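Chitin oligosaccharide binding protein NagB2 (Paenibacillus sp. FPU-7, PDB 7EHU) binds chitin oligosaccharides such as N,N'-diacetylchitobiose and N,N',N''-triacetylchitotriose, probably handing them to an ABC transporter for uptake. Local coordinates at residues S165-K168 with E172-K175; L207-A212 with A383-F388; T225-P230 with K423-A428; F299-I302 with G306-L309. All blocks are in the same frame, centred on the assembly; numbering follows the deposited sequence. Where two conformers were deposited one is given.

Contact 1: S165-K168 with E172-K175; sequences SAPK and EFTK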
loop_
_atom_site.group_PDB
_atom_site.type_symbol
_atom_site.label_atom_id
_atom_site.label_comp_id
_atom_site.label_asym_id
_atom_site.label_seq_id
_atom_site.Cartn_x
_atom_site.Cartn_y
_atom_site.Cartn_z
ATOM N N SER A 165 -5.797 25.589 8.294
ATOM C CA SER A 165 -6.383 24.333 8.754
ATOM C C SER A 165 -6.343 23.320 7.614
ATOM O O SER A 165 -6.301 23.681 6.442
ATOM C CB SER A 165 -7.842 24.504 9.218
ATOM O OG SER A 165 -8.663 25.007 8.176
ATOM N N ALA A 166 -6.388 22.047 7.961
ATOM C CA ALA A 166 -6.396 21.001 6.941
ATOM C C ALA A 166 -7.778 20.942 6.293
ATOM O O ALA A 166 -8.788 21.027 6.991
ATOM C CB ALA A 166 -6.068 19.655 7.584
ATOM N N PRO A 167 -7.861 20.814 4.966
ATOM C CA PRO A 167 -9.180 20.855 4.312
ATOM C C PRO A 167 -9.995 19.620 4.646
ATOM O O PRO A 167 -9.479 18.506 4.597
ATOM C CB PRO A 167 -8.840 20.924 2.819
ATOM C CG PRO A 167 -7.466 20.431 2.706
ATOM C CD PRO A 167 -6.767 20.774 3.985
ATOM N N LYS A 168 -11.274 19.828 4.994
ATOM C CA LYS A 168 -12.183 18.726 5.284
ATOM C C LYS A 168 -13.091 18.391 4.109
ATOM O O LYS A 168 -13.595 17.262 4.022
ATOM C CB LYS A 168 -13.096 19.085 6.455
ATOM C CG LYS A 168 -12.380 19.283 7.752
ATOM C CD LYS A 168 -13.406 19.569 8.834
ATOM C CE LYS A 168 -12.838 20.230 10.047
ATOM N NZ LYS A 168 -12.086 21.445 9.634
ATOM N N GLU A 172 -12.855 23.140 0.224
ATOM C CA GLU A 172 -11.724 23.663 0.988
ATOM C C GLU A 172 -10.407 23.182 0.389
ATOM O O GLU A 172 -9.409 23.910 0.388
ATOM C CB GLU A 172 -11.829 23.232 2.452
ATOM C CG GLU A 172 -12.996 23.845 3.228
ATOM C CD GLU A 172 -13.126 23.322 4.671
ATOM O OE1 GLU A 172 -12.533 22.283 5.028
ATOM O OE2 GLU A 172 -13.848 23.960 5.464
ATOM N N PHE A 173 -10.391 21.950 -0.121
ATOM C CA PHE A 173 -9.194 21.380 -0.734
ATOM C C PHE A 173 -8.820 22.155 -1.994
ATOM O O PHE A 173 -7.661 22.545 -2.172
ATOM C CB PHE A 173 -9.483 19.900 -1.036
ATOM C CG PHE A 173 -8.340 19.132 -1.658
ATOM C CD1 PHE A 173 -7.188 18.834 -0.936
ATOM C CD2 PHE A 173 -8.447 18.645 -2.947
ATOM C CE1 PHE A 173 -6.158 18.092 -1.520
ATOM C CE2 PHE A 173 -7.423 17.917 -3.516
ATOM C CZ PHE A 173 -6.278 17.651 -2.812
ATOM N N THR A 174 -9.791 22.403 -2.874
ATOM C CA THR A 174 -9.486 23.171 -4.074
ATOM C C THR A 174 -9.063 24.594 -3.719
ATOM O O THR A 174 -8.178 25.156 -4.377
ATOM C CB THR A 174 -10.651 23.157 -5.081
ATOM O OG1 THR A 174 -11.825 23.729 -4.502
ATOM C CG2 THR A 174 -10.995 21.744 -5.525
ATOM N N LYS A 175 -9.640 25.174 -2.660
ATOM C CA LYS A 175 -9.205 26.504 -2.261
ATOM C C LYS A 175 -7.737 26.471 -1.825
ATOM O O LYS A 175 -6.959 27.380 -2.148
ATOM C CB LYS A 175 -10.105 27.097 -1.167
ATOM C CG LYS A 175 -9.581 28.473 -0.846
ATOM C CD LYS A 175 -9.933 29.367 -2.060
ATOM C CE LYS A 175 -9.270 30.711 -2.041
ATOM N NZ LYS A 175 -7.860 30.199 -2.358
HETATM O O HOH W 1 -10.684 22.795 7.921
#
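E172 holds CG beside its own backbone N and anti to its carbonyl carbon (chi1 -67°), and from there the chain runs out extended, which carries its carboxylate back along the incoming loop to K168. The next residue swings its side chain the other way: with CG anti to the backbone N (chi1 -179°), F173 turns its ring beside P167. The polar half of the contact rests on K168 N, which donates to E172 OE1 over 2.8 Å. The bond is nearly straight at 168°, and the donor arrives almost in line with the C-O bond of the carboxylate. K168 CB lies against the same oxygen, E172 OE1, at 3.5 Å, the two side chains running alongside one another. K168 NZ stays 4.7 Å from E172 OE1, so any attraction between the charges probably acts without direct touch. A water donates to A166 O at 2.8 Å and, weakly, to E172 OE1. On the buried side P167 is wedged against the helix backbone, its CB 3.5 Å from F173 N, while P167 CG meets the edge of the F173 ring in plane, 4.0 Å from CD1. F151 and W170 also meet that ring, and F297 of strand 294-297 lies against A166, P167 and F173. The arrangement is that of a helix start: in the first turn of helix 170-182, T169 OG1 takes E172 N while E172 OE1 takes K168 N just before it, and P167 packs on F173 on the buried side.

Contact 2: L207-A212 with A383-F388; sequences LFVATA and AAFPAF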
loop_
_atom_site.group_PDB
_atom_site.type_symbol
_atom_site.label_atom_id
_atom_site.label_comp_id
_atom_site.label_asym_id
_atom_site.label_seq_id
_atom_site.Cartn_x
_atom_site.Cartn_y
_atom_site.Cartn_z
ATOM N N LEU A 207 -9.947 9.116 -5.205
ATOM C CA LEU A 207 -10.839 9.980 -5.970
ATOM C C LEU A 207 -12.097 9.246 -6.404
ATOM O O LEU A 207 -13.206 9.740 -6.195
ATOM C CB LEU A 207 -10.126 10.557 -7.183
ATOM C CG LEU A 207 -9.498 11.923 -6.944
ATOM C CD1 LEU A 207 -8.482 12.237 -8.045
ATOM C CD2 LEU A 207 -10.565 12.991 -6.898
ATOM N N PHE A 208 -11.953 8.070 -7.032
ATOM C CA PHE A 208 -13.149 7.416 -7.567
ATOM C C PHE A 208 -14.003 6.775 -6.480
ATOM O O PHE A 208 -15.209 6.619 -6.681
ATOM C CB PHE A 208 -12.910 6.535 -8.809
ATOM C CG PHE A 208 -12.085 5.277 -8.613
ATOM C CD1 PHE A 208 -12.571 4.179 -7.913
ATOM C CD2 PHE A 208 -10.862 5.140 -9.261
ATOM C CE1 PHE A 208 -11.813 3.010 -7.826
ATOM C CE2 PHE A 208 -10.122 3.982 -9.159
ATOM C CZ PHE A 208 -10.596 2.934 -8.446
ATOM N N VAL A 209 -13.428 6.431 -5.329
ATOM C CA VAL A 209 -14.269 6.026 -4.212
ATOM C C VAL A 209 -14.984 7.244 -3.642
ATOM O O VAL A 209 -16.163 7.172 -3.276
ATOM C CB VAL A 209 -13.460 5.228 -3.168
ATOM C CG1 VAL A 209 -14.264 5.035 -1.874
ATOM C CG2 VAL A 209 -13.000 3.879 -3.755
ATOM N N ALA A 210 -14.302 8.392 -3.596
ATOM C CA ALA A 210 -14.951 9.612 -3.121
ATOM C C ALA A 210 -16.104 10.024 -4.025
ATOM O O ALA A 210 -17.107 10.560 -3.539
ATOM C CB ALA A 210 -13.947 10.763 -3.017
ATOM N N THR A 211 -15.984 9.803 -5.338
ATOM C CA THR A 211 -17.041 10.219 -6.256
ATOM C C THR A 211 -18.128 9.167 -6.431
ATOM O O THR A 211 -19.290 9.530 -6.604
ATOM C CB THR A 211 -16.472 10.580 -7.632
ATOM O OG1 THR A 211 -15.737 9.471 -8.148
ATOM C CG2 THR A 211 -15.587 11.804 -7.571
ATOM N N ALA A 212 -17.787 7.877 -6.405
ATOM C CA ALA A 212 -18.735 6.822 -6.731
ATOM C C ALA A 212 -19.152 5.988 -5.528
ATOM O O ALA A 212 -20.158 5.280 -5.610
ATOM C CB ALA A 212 -18.135 5.886 -7.787
ATOM N N ALA A 383 -15.560 4.542 8.062
ATOM C CA ALA A 383 -15.124 3.189 7.746
ATOM C C ALA A 383 -13.915 3.281 6.829
ATOM O O ALA A 383 -13.601 4.343 6.285
ATOM C CB ALA A 383 -16.235 2.397 7.053
ATOM N N ALA A 384 -13.252 2.146 6.650
ATOM C CA ALA A 384 -12.176 2.018 5.674
ATOM C C ALA A 384 -12.656 1.246 4.449
ATOM O O ALA A 384 -13.651 0.513 4.497
ATOM C CB ALA A 384 -10.966 1.304 6.281
ATOM N N PHE A 385 -11.934 1.417 3.344
ATOM C CA PHE A 385 -12.134 0.617 2.154
ATOM C C PHE A 385 -10.778 0.107 1.675
ATOM O O PHE A 385 -9.768 0.818 1.779
ATOM C CB PHE A 385 -12.836 1.394 1.024
ATOM C CG PHE A 385 -12.128 2.637 0.567
ATOM C CD1 PHE A 385 -12.375 3.856 1.190
ATOM C CD2 PHE A 385 -11.254 2.600 -0.512
ATOM C CE1 PHE A 385 -11.761 5.006 0.735
ATOM C CE2 PHE A 385 -10.641 3.744 -0.956
ATOM C CZ PHE A 385 -10.896 4.943 -0.337
ATOM N N PRO A 386 -10.717 -1.111 1.158
ATOM C CA PRO A 386 -9.438 -1.656 0.694
ATOM C C PRO A 386 -8.983 -0.976 -0.588
ATOM O O PRO A 386 -9.747 -0.298 -1.280
ATOM C CB PRO A 386 -9.773 -3.130 0.438
ATOM C CG PRO A 386 -11.210 -3.097 0.031
ATOM C CD PRO A 386 -11.840 -2.025 0.893
ATOM N N ALA A 387 -7.706 -1.153 -0.900
ATOM C CA ALA A 387 -7.196 -0.701 -2.187
ATOM C C ALA A 387 -7.851 -1.490 -3.314
ATOM O O ALA A 387 -8.140 -2.687 -3.185
ATOM C CB ALA A 387 -5.687 -0.855 -2.263
ATOM N N PHE A 388 -8.087 -0.808 -4.441
ATOM C CA PHE A 388 -8.770 -1.446 -5.560
ATOM C C PHE A 388 -8.031 -2.696 -6.047
ATOM O O PHE A 388 -8.666 -3.614 -6.585
ATOM C CB PHE A 388 -8.972 -0.460 -6.723
ATOM C CG PHE A 388 -7.758 -0.319 -7.585
ATOM C CD1 PHE A 388 -6.660 0.398 -7.152
ATOM C CD2 PHE A 388 -7.692 -0.959 -8.803
ATOM C CE1 PHE A 388 -5.522 0.461 -7.926
ATOM C CE2 PHE A 388 -6.556 -0.892 -9.577
ATOM C CZ PHE A 388 -5.474 -0.170 -9.137
#
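V209 drives its branched end into the face of F385, and this is the tight part of the contact. CG1 stands over the middle of the ring, 3.6 Å from its centroid and only 11° off the normal, a CH-pi contact. V209 CG2 lies 3.7 Å from F385 CE2, nearer the rim of the ring. V209 places CG1 anti to its backbone N (chi1 169°), while F385 holds CG in the crowded position between backbone N and carbonyl carbon (chi1 58°); the two side chains come from opposite directions, the valine branch ending over the ring face. The strand 383-385 pairs in the central sheet of this solute-binding protein, parallel to strand 309-320, and helix 197-212 lies against it; F385 is the strand residue facing the helix, with Q217 and S206 also touching it. An alanine in place of F385 would strip the ring from under V209 and probably leave a gap between helix and strand. Further along, the packing is slacker: F208 touches F388 through a single pair, F208 CZ to F388 CB at 4.1 Å, the CB lying at the edge of the F208 ring, with the two side chains crossing at about a right angle. F388 N is held by N205 OD1. On the solvent side A384 is exposed, and beyond F385 the chain turns toward the glycan pocket, where A387 touches a bound N-acetylglucosamine.

Contact 3: T225-P230 with K423-A428; sequences TKWTDP and KVQDEA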
loop_
_atom_site.group_PDB
_atom_site.type_symbol
_atom_site.label_atom_id
_atom_site.label_comp_id
_atom_site.label_asym_id
_atom_site.label_seq_id
_atom_site.Cartn_x
_atom_site.Cartn_y
_atom_site.Cartn_z
ATOM N N THR A 225 -21.068 -3.241 -11.367
ATOM C CA THR A 225 -20.736 -1.852 -11.638
ATOM C C THR A 225 -19.720 -1.842 -12.771
ATOM O O THR A 225 -19.143 -2.874 -13.115
ATOM C CB THR A 225 -20.144 -1.194 -10.388
ATOM O OG1 THR A 225 -18.895 -1.838 -10.102
ATOM C CG2 THR A 225 -21.087 -1.321 -9.197
ATOM N N LYS A 226 -19.497 -0.675 -13.365
ATOM C CA LYS A 226 -18.577 -0.552 -14.483
ATOM C C LYS A 226 -17.679 0.660 -14.296
ATOM O O LYS A 226 -18.081 1.678 -13.717
ATOM C CB LYS A 226 -19.333 -0.379 -15.805
ATOM C CG LYS A 226 -20.176 -1.576 -16.205
ATOM C CD LYS A 226 -20.845 -1.336 -17.561
ATOM C CE LYS A 226 -22.027 -2.260 -17.777
ATOM N NZ LYS A 226 -21.582 -3.668 -17.901
ATOM N N TRP A 227 -16.474 0.556 -14.858
ATOM C CA TRP A 227 -15.555 1.689 -14.862
ATOM C C TRP A 227 -16.169 2.877 -15.589
ATOM O O TRP A 227 -15.838 4.033 -15.284
ATOM C CB TRP A 227 -14.253 1.276 -15.545
ATOM C CG TRP A 227 -13.449 0.276 -14.766
ATOM C CD1 TRP A 227 -13.495 -1.084 -14.876
ATOM C CD2 TRP A 227 -12.456 0.559 -13.775
ATOM N NE1 TRP A 227 -12.595 -1.668 -14.013
ATOM C CE2 TRP A 227 -11.954 -0.677 -13.321
ATOM C CE3 TRP A 227 -11.953 1.738 -13.212
ATOM C CZ2 TRP A 227 -10.964 -0.765 -12.354
ATOM C CZ3 TRP A 227 -10.975 1.643 -12.247
ATOM C CH2 TRP A 227 -10.498 0.406 -11.822
ATOM N N THR A 228 -17.074 2.607 -16.542
ATOM C CA THR A 228 -17.725 3.649 -17.320
ATOM C C THR A 228 -18.890 4.316 -16.591
ATOM O O THR A 228 -19.482 5.254 -17.138
ATOM C CB THR A 228 -18.247 3.050 -18.636
ATOM O OG1 THR A 228 -19.004 1.876 -18.330
ATOM C CG2 THR A 228 -17.107 2.689 -19.595
ATOM N N ASP A 229 -19.249 3.856 -15.398
ATOM C CA ASP A 229 -20.316 4.508 -14.649
ATOM C C ASP A 229 -19.976 5.984 -14.463
ATOM O O ASP A 229 -18.827 6.320 -14.148
ATOM C CB ASP A 229 -20.462 3.811 -13.296
ATOM C CG ASP A 229 -21.133 2.439 -13.408
ATOM O OD1 ASP A 229 -21.156 1.711 -12.386
ATOM O OD2 ASP A 229 -21.659 2.100 -14.499
ATOM N N PRO A 230 -20.940 6.891 -14.656
ATOM C CA PRO A 230 -20.609 8.324 -14.610
ATOM C C PRO A 230 -19.879 8.764 -13.356
ATOM O O PRO A 230 -19.003 9.636 -13.431
ATOM C CB PRO A 230 -21.985 8.994 -14.724
ATOM C CG PRO A 230 -22.795 8.046 -15.527
ATOM C CD PRO A 230 -22.341 6.667 -15.071
ATOM N N LYS A 423 -13.282 -2.462 -21.066
ATOM C CA LYS A 423 -12.959 -3.510 -22.026
ATOM C C LYS A 423 -12.092 -4.579 -21.372
ATOM O O LYS A 423 -12.377 -5.779 -21.484
ATOM C CB LYS A 423 -12.267 -2.897 -23.247
ATOM C CG LYS A 423 -11.982 -3.879 -24.376
ATOM C CD LYS A 423 -11.318 -3.179 -25.571
ATOM C CE LYS A 423 -10.441 -4.136 -26.395
ATOM N NZ LYS A 423 -10.754 -5.577 -26.144
ATOM N N VAL A 424 -11.032 -4.167 -20.666
ATOM C CA VAL A 424 -10.175 -5.151 -20.003
ATOM C C VAL A 424 -10.917 -5.840 -18.861
ATOM O O VAL A 424 -10.729 -7.045 -18.627
ATOM C CB VAL A 424 -8.798 -4.594 -19.569
ATOM C CG1 VAL A 424 -8.033 -4.049 -20.783
ATOM C CG2 VAL A 424 -8.917 -3.538 -18.467
ATOM N N GLN A 425 -11.787 -5.107 -18.154
ATOM C CA GLN A 425 -12.540 -5.703 -17.052
ATOM C C GLN A 425 -13.482 -6.783 -17.556
ATOM O O GLN A 425 -13.603 -7.856 -16.943
ATOM C CB GLN A 425 -13.349 -4.617 -16.350
ATOM C CG GLN A 425 -14.043 -5.073 -15.082
ATOM C CD GLN A 425 -13.039 -5.463 -14.026
ATOM O OE1 GLN A 425 -12.385 -4.595 -13.451
ATOM N NE2 GLN A 425 -12.902 -6.750 -13.758
ATOM N N ASP A 426 -14.173 -6.508 -18.668
ATOM C CA ASP A 426 -15.055 -7.499 -19.274
ATOM C C ASP A 426 -14.278 -8.739 -19.687
ATOM O O ASP A 426 -14.744 -9.865 -19.479
ATOM C CB ASP A 426 -15.750 -6.901 -20.499
ATOM C CG ASP A 426 -16.854 -5.921 -20.140
ATOM O OD1 ASP A 426 -17.375 -5.976 -19.013
ATOM O OD2 ASP A 426 -17.240 -5.127 -21.022
ATOM N N GLU A 427 -13.103 -8.545 -20.293
ATOM C CA GLU A 427 -12.256 -9.665 -20.692
ATOM C C GLU A 427 -11.833 -10.484 -19.484
ATOM O O GLU A 427 -11.888 -11.720 -19.505
ATOM C CB GLU A 427 -11.037 -9.153 -21.474
ATOM C CG GLU A 427 -11.403 -8.699 -22.887
ATOM C CD GLU A 427 -10.429 -7.717 -23.532
ATOM O OE1 GLU A 427 -9.521 -7.189 -22.852
ATOM O OE2 GLU A 427 -10.606 -7.460 -24.746
ATOM N N ALA A 428 -11.449 -9.810 -18.402
ATOM C CA ALA A 428 -10.997 -10.519 -17.212
ATOM C C ALA A 428 -12.146 -11.259 -16.545
ATOM O O ALA A 428 -11.948 -12.345 -15.995
ATOM C CB ALA A 428 -10.359 -9.533 -16.232
HETATM O O HOH W 2 -19.742 -4.662 -19.501
HETATM O O HOH W 3 -19.744 -5.618 -16.605
#
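The indole of W227 and the amide of Q425 lie nearly in one plane, 6° apart, and meet edge to edge; F220 is stacked on the indole, and V396 and M421 also touch W227. The contact docks the loop between helices 214-219 and 230-244, which makes a type I beta turn from K226 to D229, onto helix 414-430 near the C-terminus of this solute-binding fold. W227 NE1 donates to Q425 OE1 over 3.0 Å at 169°, in the carbonyl plane and on a lone pair, so the bond uses both flat groups in their own planes. A bend at chi2 (65°) in Q425 turns the amide so that OE1 faces NE1. Nearer the helix, Q425 CB packs 3.8 Å from W227 CD1. The other end of the amide is also held, NE2 donating to Q393 OE1 and N429 OD1, which fixes its rotation. A phenylalanine in place of W227 would lack the N-H and is likely to leave the buried Q425 OE1 without its mate. A bond from K226 N to D229 OD1 spans the turn, the donor standing above the carboxylate plane. On the exposed side K226 NZ donates at 2.6 Å to a water that in turn gives a proton to D426 OD1, 2.8 Å away.

Contact 4: F299-I302 with G306-L309; sequences FPNI and GDNL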
loop_
_atom_site.group_PDB
_atom_site.type_symbol
_atom_site.label_atom_id
_atom_site.label_comp_id
_atom_site.label_asym_id
_atom_site.label_seq_id
_atom_site.Cartn_x
_atom_site.Cartn_y
_atom_site.Cartn_z
ATOM N N PHE A 299 -8.539 11.918 2.796
ATOM C CA PHE A 299 -9.072 12.459 1.560
ATOM C C PHE A 299 -10.338 13.268 1.861
ATOM O O PHE A 299 -11.203 12.793 2.600
ATOM C CB PHE A 299 -9.372 11.323 0.571
ATOM C CG PHE A 299 -9.636 11.836 -0.814
ATOM C CD1 PHE A 299 -10.914 12.237 -1.192
ATOM C CD2 PHE A 299 -8.601 11.990 -1.722
ATOM C CE1 PHE A 299 -11.147 12.771 -2.439
ATOM C CE2 PHE A 299 -8.841 12.532 -2.963
ATOM C CZ PHE A 299 -10.114 12.916 -3.316
ATOM N N PRO A 300 -10.474 14.478 1.325
ATOM C CA PRO A 300 -11.608 15.339 1.699
ATOM C C PRO A 300 -12.938 14.891 1.097
ATOM O O PRO A 300 -13.002 14.184 0.095
ATOM C CB PRO A 300 -11.211 16.704 1.129
ATOM C CG PRO A 300 -10.315 16.364 -0.046
ATOM C CD PRO A 300 -9.536 15.157 0.409
ATOM N N ASN A 301 -14.018 15.357 1.709
ATOM C CA ASN A 301 -15.370 14.949 1.323
ATOM C C ASN A 301 -15.846 15.678 0.066
ATOM O O ASN A 301 -15.885 16.918 0.019
ATOM C CB ASN A 301 -16.336 15.183 2.485
ATOM C CG ASN A 301 -16.092 14.255 3.666
ATOM O OD1 ASN A 301 -15.513 13.178 3.516
ATOM N ND2 ASN A 301 -16.482 14.690 4.847
ATOM N N ILE A 302 -16.223 14.896 -0.950
ATOM C CA ILE A 302 -16.808 15.431 -2.177
ATOM C C ILE A 302 -18.322 15.548 -2.080
ATOM O O ILE A 302 -18.911 16.367 -2.797
ATOM C CB ILE A 302 -16.380 14.581 -3.391
ATOM C CG1 ILE A 302 -14.924 14.895 -3.752
ATOM C CG2 ILE A 302 -17.296 14.808 -4.614
ATOM C CD1 ILE A 302 -14.314 13.981 -4.787
ATOM N N GLY A 306 -19.166 8.233 -0.815
ATOM C CA GLY A 306 -17.774 8.106 -0.442
ATOM C C GLY A 306 -17.347 8.910 0.773
ATOM O O GLY A 306 -16.217 8.742 1.228
ATOM N N ASP A 307 -18.215 9.746 1.329
ATOM C CA ASP A 307 -17.801 10.664 2.384
ATOM C C ASP A 307 -17.297 9.947 3.633
ATOM O O ASP A 307 -17.825 8.910 4.040
ATOM C CB ASP A 307 -18.970 11.578 2.775
ATOM C CG ASP A 307 -19.211 12.678 1.778
ATOM O OD1 ASP A 307 -20.111 13.494 2.024
ATOM O OD2 ASP A 307 -18.479 12.776 0.779
ATOM N N ASN A 308 -16.291 10.557 4.264
ATOM C CA ASN A 308 -15.748 10.158 5.562
ATOM C C ASN A 308 -15.162 8.758 5.577
ATOM O O ASN A 308 -15.018 8.155 6.640
ATOM C CB ASN A 308 -16.758 10.360 6.683
ATOM C CG ASN A 308 -17.154 11.782 6.782
ATOM O OD1 ASN A 308 -16.306 12.620 7.076
ATOM N ND2 ASN A 308 -18.423 12.088 6.540
ATOM N N LEU A 309 -14.789 8.246 4.421
ATOM C CA LEU A 309 -14.103 6.969 4.326
ATOM C C LEU A 309 -12.597 7.182 4.210
ATOM O O LEU A 309 -12.132 8.228 3.771
ATOM C CB LEU A 309 -14.600 6.199 3.100
ATOM C CG LEU A 309 -16.098 5.926 3.060
ATOM C CD1 LEU A 309 -16.455 5.149 1.802
ATOM C CD2 LEU A 309 -16.548 5.153 4.279
HETATM O O HOH W 4 -13.089 10.680 3.007
HETATM O O HOH W 5 -16.329 11.958 -0.680
#
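This is a polar surface contact inside the connection from strand 294-297 to strand 309-320, where N301 is bonded to N308 and packs on D307, both on the far limb of the same loop. The N301 amide works with both ends. Its OD1 accepts N308 N at 2.8 Å, the donor standing above the carbonyl plane, and N301 ND2 donates to N308 OD1 at 3.0 Å and 164°. The acceptor lies in the plane of the N301 amide, while the two amide planes are turned 84° apart, and N301 ND2 stands above the carbonyl plane of N308, not on a lone pair. Two bonds fix the rotation of the N301 amide; R298 NH2 is a second donor to N308 OD1. With CG beside its backbone N (chi1 -77°), D307 brings OD2 to within 3.6 Å of N301 CB. That oxygen is chiefly held by G303 N, and a water next to it accepts I302 N at 3.0 Å. A second water sits between F299 O and L309 O. Toward helix 197-212, F299 and I302 rest on A210, and backbone bonds join N301 to K168 and W170. N308 has the left-handed backbone that position i+2 of a type II turn adopts, and the whole is a compact turn, G306 to L309, cross-braced by an asparagine and leading directly into a strand of the central sheet.

How the contacts relate
Contacts 1, 4 and 2 form a continuous row, contact 4 touching both contact 1 and contact 2. Contacts 1 and 4 lie 12 Å apart between centres and meet where K168 O faces N301 N at 3.0 Å, a probable hydrogen bond, and where F173 packs on P300. Contacts 4 and 2 are 9 Å apart between centres, F299 packing on L207 and A210, and I302 on A210. Contact 3 adjoins contact 2, 16 Å away between centres, through F208 against W227. Contact 1 closes first along the sequence; contacts 2 and 3 alternate, and contact 4 is nested within both. Contacts 1 and 4 are local, contacts 2 and 3 long-range, and only contact 2, through A387, reaches the sugar pocket.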